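Local atomic coordinates of glutathione transferase lambda1 (Populus trichocarpa, PDB entry 4PQH), a protein that binds glutathione and probably catalyses its transfer to electrophilic substrates, as a monomeric lambda-class enzyme of the glutathione transferase superfamily. Residues A[108-112]-A[113-117]; A[149-152]-A[153-157]. One frame throughout, in Å; residues are numbered along the deposited sequence. Where two conformers were deposited one is given.

Contact 1: A[108-112]-A[113-117]; sequences LFPDD and PAKKE
D112 is the N-cap of helix 113-137, its carboxylate accepting from the backbone N of K115, in a local surface contact where the loop after helix 92-102 turns into the long helix of the GST fold. P113 opens the first turn. K115 N donates to D112 OD2 at 3.0 Å, with a bent N-H...O angle of 141°. It meets the oxygen on its anti side, 33° out of the carboxylate plane. The carboxylate is placed there by D112 CG standing anti to its own N (chi1 179°). The first helical bond follows, from K116 N to D112 O at 2.9 Å. A water donates to D112 OD1 at 2.7 Å and accepts from A114 N. Replacing D112 by an alanine would probably leave K115 N without its capping acceptor and break the water bridge to A114. K116, one of two conformers, bends at chi3 and crosses F109 at about a right angle, its CE at the ring edge, 4.1 Å from F109 CE2. The ring also touches A119, E120 and F123. The extended K115 chain runs by P110 and the D112 side chain, and its NZ forms a salt bridge with D160. At its root, K115 CB lies 3.8 Å from P110 CG.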
ATOM      1  N   LEU A 108     -13.307   3.770  -3.539  1.00 11.24           N
ATOM      2  CA  LEU A 108     -12.600   3.564  -2.280  1.00 11.71           C
ATOM      3  C   LEU A 108     -12.345   4.870  -1.525  1.00 11.95           C
ATOM      4  O   LEU A 108     -11.425   4.962  -0.713  1.00 12.03           O
ATOM      5  CB  LEU A 108     -11.289   2.813  -2.537  1.00 12.16           C
ATOM      6  CG  LEU A 108     -11.478   1.453  -3.218  1.00 14.00           C
ATOM      7  CD1 LEU A 108     -10.126   0.866  -3.594  1.00 14.27           C
ATOM      8  CD2 LEU A 108     -12.244   0.488  -2.331  1.00 17.45           C
ATOM      9  N   PHE A 109     -13.152   5.890  -1.789  1.00 13.15           N
ATOM     10  CA  PHE A 109     -12.996   7.146  -1.060  1.00 14.22           C
ATOM     11  C   PHE A 109     -14.368   7.790  -0.876  1.00 13.49           C
ATOM     12  O   PHE A 109     -15.115   7.949  -1.846  1.00 14.31           O
ATOM     13  CB  PHE A 109     -12.027   8.079  -1.793  1.00 15.99           C
ATOM     14  CG  PHE A 109     -11.261   9.003  -0.880  1.00 16.43           C
ATOM     15  CD1 PHE A 109     -10.407   8.491   0.091  1.00 18.19           C
ATOM     16  CD2 PHE A 109     -11.384  10.372  -0.993  1.00 17.77           C
ATOM     17  CE1 PHE A 109      -9.690   9.333   0.929  1.00 18.98           C
ATOM     18  CE2 PHE A 109     -10.675  11.220  -0.159  1.00 18.92           C
ATOM     19  CZ  PHE A 109      -9.823  10.700   0.803  1.00 19.45           C
ATOM     20  N   PRO A 110     -14.708   8.159   0.369  1.00 15.62           N
ATOM     21  CA  PRO A 110     -16.049   8.671   0.673  1.00 15.29           C
ATOM     22  C   PRO A 110     -16.244  10.093   0.200  1.00 15.58           C
ATOM     23  O   PRO A 110     -15.273  10.822   0.003  1.00 16.53           O
ATOM     24  CB  PRO A 110     -16.095   8.644   2.197  1.00 17.02           C
ATOM     25  CG  PRO A 110     -14.668   8.857   2.606  1.00 16.70           C
ATOM     26  CD  PRO A 110     -13.842   8.132   1.562  1.00 15.68           C
ATOM     27  N   ASP A 111     -17.505  10.478   0.050  0.95 16.64           N
ATOM     28  CA  ASP A 111     -17.869  11.821  -0.373  0.88 17.72           C
ATOM     29  C   ASP A 111     -17.955  12.814   0.777  0.93 16.75           C
ATOM     30  O   ASP A 111     -17.832  14.021   0.570  0.87 18.45           O
ATOM     31  CB  ASP A 111     -19.220  11.793  -1.108  1.00 18.47           C
ATOM     32  CG  ASP A 111     -20.423  11.562  -0.165  1.00 69.03           C
ATOM     33  OD1 ASP A 111     -20.518  10.479   0.461  1.00 23.34           O
ATOM     34  OD2 ASP A 111     -21.309  12.451  -0.072  1.00 29.16           O
ATOM     35  N   ASP A 112     -18.182  12.310   1.983  1.00 16.05           N
ATOM     36  CA  ASP A 112     -18.407  13.164   3.138  1.00 16.67           C
ATOM     37  C   ASP A 112     -17.184  14.029   3.395  1.00 20.70           C
ATOM     38  O   ASP A 112     -16.091  13.507   3.611  1.00 17.57           O
ATOM     39  CB  ASP A 112     -18.712  12.323   4.371  1.00 16.54           C
ATOM     40  CG  ASP A 112     -18.941  13.165   5.604  1.00 27.67           C
ATOM     41  OD1 ASP A 112     -19.964  13.879   5.654  1.00 55.59           O
ATOM     42  OD2 ASP A 112     -18.100  13.113   6.523  1.00 31.24           O
ATOM     43  N   PRO A 113     -17.363  15.356   3.356  1.00 18.61           N
ATOM     44  CA  PRO A 113     -16.229  16.265   3.554  1.00 19.79           C
ATOM     45  C   PRO A 113     -15.486  16.044   4.872  1.00 20.94           C
ATOM     46  O   PRO A 113     -14.266  16.166   4.893  1.00 20.60           O
ATOM     47  CB  PRO A 113     -16.888  17.646   3.522  1.00 21.10           C
ATOM     48  CG  PRO A 113     -18.083  17.457   2.652  1.00 21.37           C
ATOM     49  CD  PRO A 113     -18.593  16.078   2.974  1.00 19.42           C
ATOM     50  N   ALA A 114     -16.191  15.722   5.949  1.00 19.84           N
ATOM     51  CA  ALA A 114     -15.528  15.492   7.228  1.00 19.69           C
ATOM     52  C   ALA A 114     -14.635  14.260   7.181  1.00 17.92           C
ATOM     53  O   ALA A 114     -13.550  14.251   7.769  1.00 19.42           O
ATOM     54  CB  ALA A 114     -16.544  15.361   8.346  1.00 22.60           C
ATOM     55  N   LYS A 115     -15.086  13.222   6.485  1.00 17.08           N
ATOM     56  CA  LYS A 115     -14.276  12.018   6.354  1.00 15.82           C
ATOM     57  C   LYS A 115     -13.077  12.291   5.469  1.00 15.83           C
ATOM     58  O   LYS A 115     -11.984  11.806   5.736  1.00 15.95           O
ATOM     59  CB  LYS A 115     -15.100  10.850   5.816  1.00 15.45           C
ATOM     60  CG  LYS A 115     -16.038  10.263   6.840  1.00 16.08           C
ATOM     61  CD  LYS A 115     -16.812   9.105   6.272  1.00 17.01           C
ATOM     62  CE  LYS A 115     -17.646   8.432   7.346  1.00 17.65           C
ATOM     63  NZ  LYS A 115     -18.292   7.222   6.802  1.00 19.30           N
ATOM     64  N   LYS A 116     -13.287  13.069   4.410  0.54 16.56           N
ATOM     65  CA  LYS A 116     -12.195  13.451   3.524  0.54 16.50           C
ATOM     66  C   LYS A 116     -11.116  14.217   4.286  0.54 17.11           C
ATOM     67  O   LYS A 116      -9.926  13.950   4.118  0.54 16.13           O
ATOM     68  CB  LYS A 116     -12.708  14.278   2.340  0.54 15.93           C
ATOM     69  CG  LYS A 116     -13.653  13.515   1.404  0.54 17.62           C
ATOM     70  CD  LYS A 116     -14.026  14.347   0.178  0.54 20.05           C
ATOM     71  CE  LYS A 116     -12.805  14.632  -0.690  0.54 21.67           C
ATOM     72  NZ  LYS A 116     -13.104  15.590  -1.793  0.54 24.12           N
ATOM     73  N   GLU A 117     -11.535  15.152   5.137  1.00 18.58           N
ATOM     74  CA  GLU A 117     -10.596  15.951   5.929  0.53 19.42           C
ATOM     75  C   GLU A 117      -9.786  15.081   6.883  1.00 19.28           C
ATOM     76  O   GLU A 117      -8.574  15.249   7.018  1.00 19.43           O
ATOM     77  CB  GLU A 117     -11.335  17.033   6.722  0.53 22.27           C
ATOM     78  CG  GLU A 117     -10.460  17.778   7.724  0.53 24.67           C
ATOM     79  CD  GLU A 117     -11.248  18.729   8.601  0.53 27.98           C
ATOM     80  OE1 GLU A 117     -12.399  19.057   8.248  0.53 29.51           O
ATOM     81  OE2 GLU A 117     -10.718  19.144   9.652  0.53 29.12           O
TER
HETATM   82  O   HOH W   1     -19.309  16.317   6.716  1.00 35.81           O

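Contact 2: A[149-152]-A[153-157]; sequences DYIE and TALSK
With chi1 at -65°, I151 sets CG1 anti to its carbonyl carbon, which leaves CG2 anti to the backbone N. L155 turns CG anti to its carbonyl carbon, with chi1 at -75°. These two settings bring I151 CG2 and L155 CD1 to 4.0 Å. The two branched chains meet at an oblique angle, one helical turn apart. The contact is therefore an i, i+4 apolar pair near the C-terminal end of helix 144-154. L155 also leans over the backbone, with CG 3.4 Å from I151 O.

Three i, i+4 main-chain bonds hold this last part of the helix. T153 N donates to D149 O, A154 N to Y150 O at 2.9 Å, and L155 N to I151 O at 3.0 Å. The last is less straight, at 146°. L155 N also makes a weak bond to E152 O at 3.3 Å. A154 to K157 form a type I beta turn. S156 OG lies 3.1 Å from E152 O, but where its proton goes is not settled and S156 has a second conformer, so the link is doubtful. A water donates to D149 O and lies 2.9 Å from T153 OG1.

The acidic side chains of D149 and E152 have their partners near the start of helix 199-208. E152 bends at chi2, and its two carboxylate oxygens accept from K200 N and L201 N in the first turn of that helix. D149 forms a salt bridge with R198, just before it. L155 packs on W204 of helix 199-208 and, like I151, on F164. Toward helix 113-137, I151 meets F129, A154 meets F118, and Y150 stacks its ring with Y125. Helix 144-154 is thus joined to both helices.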
ATOM      1  N   ASP A 149      -0.712   4.034  19.287  1.00 12.77           N
ATOM      2  CA  ASP A 149      -1.704   4.757  20.080  1.00 13.37           C
ATOM      3  C   ASP A 149      -2.449   5.769  19.208  1.00 12.84           C
ATOM      4  O   ASP A 149      -3.679   5.911  19.307  1.00 14.38           O
ATOM      5  CB  ASP A 149      -1.045   5.478  21.255  1.00 15.54           C
ATOM      6  CG  ASP A 149      -0.644   4.541  22.361  1.00 17.77           C
ATOM      7  OD1 ASP A 149      -1.078   3.367  22.349  1.00 17.80           O
ATOM      8  OD2 ASP A 149       0.104   4.991  23.253  1.00 19.63           O
ATOM      9  N   TYR A 150      -1.720   6.457  18.336  1.00 14.17           N
ATOM     10  CA  TYR A 150      -2.338   7.412  17.424  1.00 14.38           C
ATOM     11  C   TYR A 150      -3.335   6.694  16.513  1.00 14.17           C
ATOM     12  O   TYR A 150      -4.447   7.174  16.286  1.00 14.65           O
ATOM     13  CB  TYR A 150      -1.276   8.141  16.593  1.00 16.10           C
ATOM     14  CG  TYR A 150      -1.844   9.218  15.699  1.00 19.05           C
ATOM     15  CD1 TYR A 150      -2.340   8.910  14.438  1.00 21.11           C
ATOM     16  CD2 TYR A 150      -1.893  10.542  16.118  1.00 21.35           C
ATOM     17  CE1 TYR A 150      -2.870   9.890  13.617  1.00 23.29           C
ATOM     18  CE2 TYR A 150      -2.415  11.531  15.303  1.00 23.69           C
ATOM     19  CZ  TYR A 150      -2.905  11.198  14.053  1.00 24.76           C
ATOM     20  OH  TYR A 150      -3.431  12.178  13.238  1.00 26.33           O
ATOM     21  N   ILE A 151      -2.932   5.541  16.000  1.00 14.28           N
ATOM     22  CA  ILE A 151      -3.785   4.732  15.136  1.00 13.65           C
ATOM     23  C   ILE A 151      -5.047   4.265  15.871  1.00 13.19           C
ATOM     24  O   ILE A 151      -6.162   4.344  15.338  1.00 12.82           O
ATOM     25  CB  ILE A 151      -3.005   3.512  14.577  1.00 13.83           C
ATOM     26  CG1 ILE A 151      -1.866   3.987  13.666  1.00 16.49           C
ATOM     27  CG2 ILE A 151      -3.931   2.541  13.853  1.00 14.95           C
ATOM     28  CD1 ILE A 151      -2.328   4.874  12.537  1.00 17.73           C
ATOM     29  N   GLU A 152      -4.870   3.797  17.104  1.00 13.09           N
ATOM     30  CA  GLU A 152      -5.982   3.319  17.919  1.00 13.37           C
ATOM     31  C   GLU A 152      -6.995   4.437  18.132  1.00 12.79           C
ATOM     32  O   GLU A 152      -8.211   4.233  17.984  1.00 13.38           O
ATOM     33  CB  GLU A 152      -5.466   2.786  19.262  1.00 12.85           C
ATOM     34  CG  GLU A 152      -6.567   2.354  20.219  1.00 14.14           C
ATOM     35  CD  GLU A 152      -7.255   1.078  19.790  1.00 14.97           C
ATOM     36  OE1 GLU A 152      -6.745   0.377  18.892  1.00 15.96           O
ATOM     37  OE2 GLU A 152      -8.322   0.781  20.368  1.00 15.45           O
ATOM     38  N   THR A 153      -6.495   5.625  18.449  1.00 13.65           N
ATOM     39  CA  THR A 153      -7.359   6.781  18.655  1.00 15.53           C
ATOM     40  C   THR A 153      -8.072   7.171  17.362  1.00 15.92           C
ATOM     41  O   THR A 153      -9.274   7.441  17.368  1.00 16.38           O
ATOM     42  CB  THR A 153      -6.575   7.978  19.227  1.00 17.31           C
ATOM     43  OG1 THR A 153      -6.125   7.653  20.547  1.00 20.43           O
ATOM     44  CG2 THR A 153      -7.457   9.219  19.292  1.00 18.68           C
ATOM     45  N   ALA A 154      -7.345   7.170  16.250  1.00 15.18           N
ATOM     46  CA  ALA A 154      -7.939   7.495  14.955  1.00 15.11           C
ATOM     47  C   ALA A 154      -9.090   6.552  14.614  1.00 14.21           C
ATOM     48  O   ALA A 154     -10.084   6.969  14.034  1.00 14.15           O
ATOM     49  CB  ALA A 154      -6.891   7.464  13.861  1.00 14.30           C
ATOM     50  N   LEU A 155      -8.965   5.288  14.995  1.00 13.56           N
ATOM     51  CA  LEU A 155     -10.006   4.304  14.712  1.00 14.26           C
ATOM     52  C   LEU A 155     -11.294   4.500  15.520  1.00 17.04           C
ATOM     53  O   LEU A 155     -12.303   3.852  15.244  1.00 15.44           O
ATOM     54  CB  LEU A 155      -9.453   2.897  14.907  1.00 12.79           C
ATOM     55  CG  LEU A 155      -8.528   2.458  13.766  1.00 13.22           C
ATOM     56  CD1 LEU A 155      -7.727   1.241  14.207  1.00 12.85           C
ATOM     57  CD2 LEU A 155      -9.314   2.164  12.483  1.00 13.90           C
ATOM     58  N   SER A 156     -11.250   5.402  16.497  0.54 20.75           N
ATOM     59  CA  SER A 156     -12.409   5.691  17.334  0.54 23.95           C
ATOM     60  C   SER A 156     -13.190   6.907  16.825  0.54 26.95           C
ATOM     61  O   SER A 156     -14.232   7.261  17.377  0.54 27.84           O
ATOM     62  CB  SER A 156     -11.966   5.925  18.784  0.54 27.75           C
ATOM     63  OG  SER A 156     -10.925   5.033  19.158  0.54 28.05           O
ATOM     64  N   LYS A 157     -12.685   7.541  15.771  1.00 23.21           N
ATOM     65  CA  LYS A 157     -13.292   8.762  15.228  1.00 21.33           C
ATOM     66  C   LYS A 157     -14.654   8.544  14.562  1.00 21.40           C
ATOM     67  O   LYS A 157     -15.617   9.273  14.830  1.00 24.40           O
ATOM     68  CB  LYS A 157     -12.332   9.409  14.228  1.00 20.18           C
ATOM     69  CG  LYS A 157     -12.876  10.626  13.512  1.00 23.23           C
ATOM     70  CD  LYS A 157     -12.915  11.839  14.401  1.00 26.59           C
ATOM     71  CE  LYS A 157     -13.027  13.099  13.566  1.00 29.16           C
ATOM     72  NZ  LYS A 157     -13.064  14.309  14.421  1.00 30.71           N
TER
HETATM   73  O   HOH W   2      -4.978   5.370  21.937  1.00 31.91           O

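In the fold
Contact 1 starts helix 113-137, and contact 2 lies at the end of helix 144-154, the next helix in the chain. Their centres are about 17 Å apart, and their nearest atoms about 6 Å apart, so they do not touch. Residues around them make the connection. F118, one position past 113-117, meets the side chain of K157. From contact 1, K115 touches F158, the residue that follows contact 2, and P110 touches L165 in the loop beyond it. Both contacts belong to the helical part of the fold. They lie away from the glutathione pocket, where C36 can bind glutathione covalently and R65, V79 and S92 also bind it.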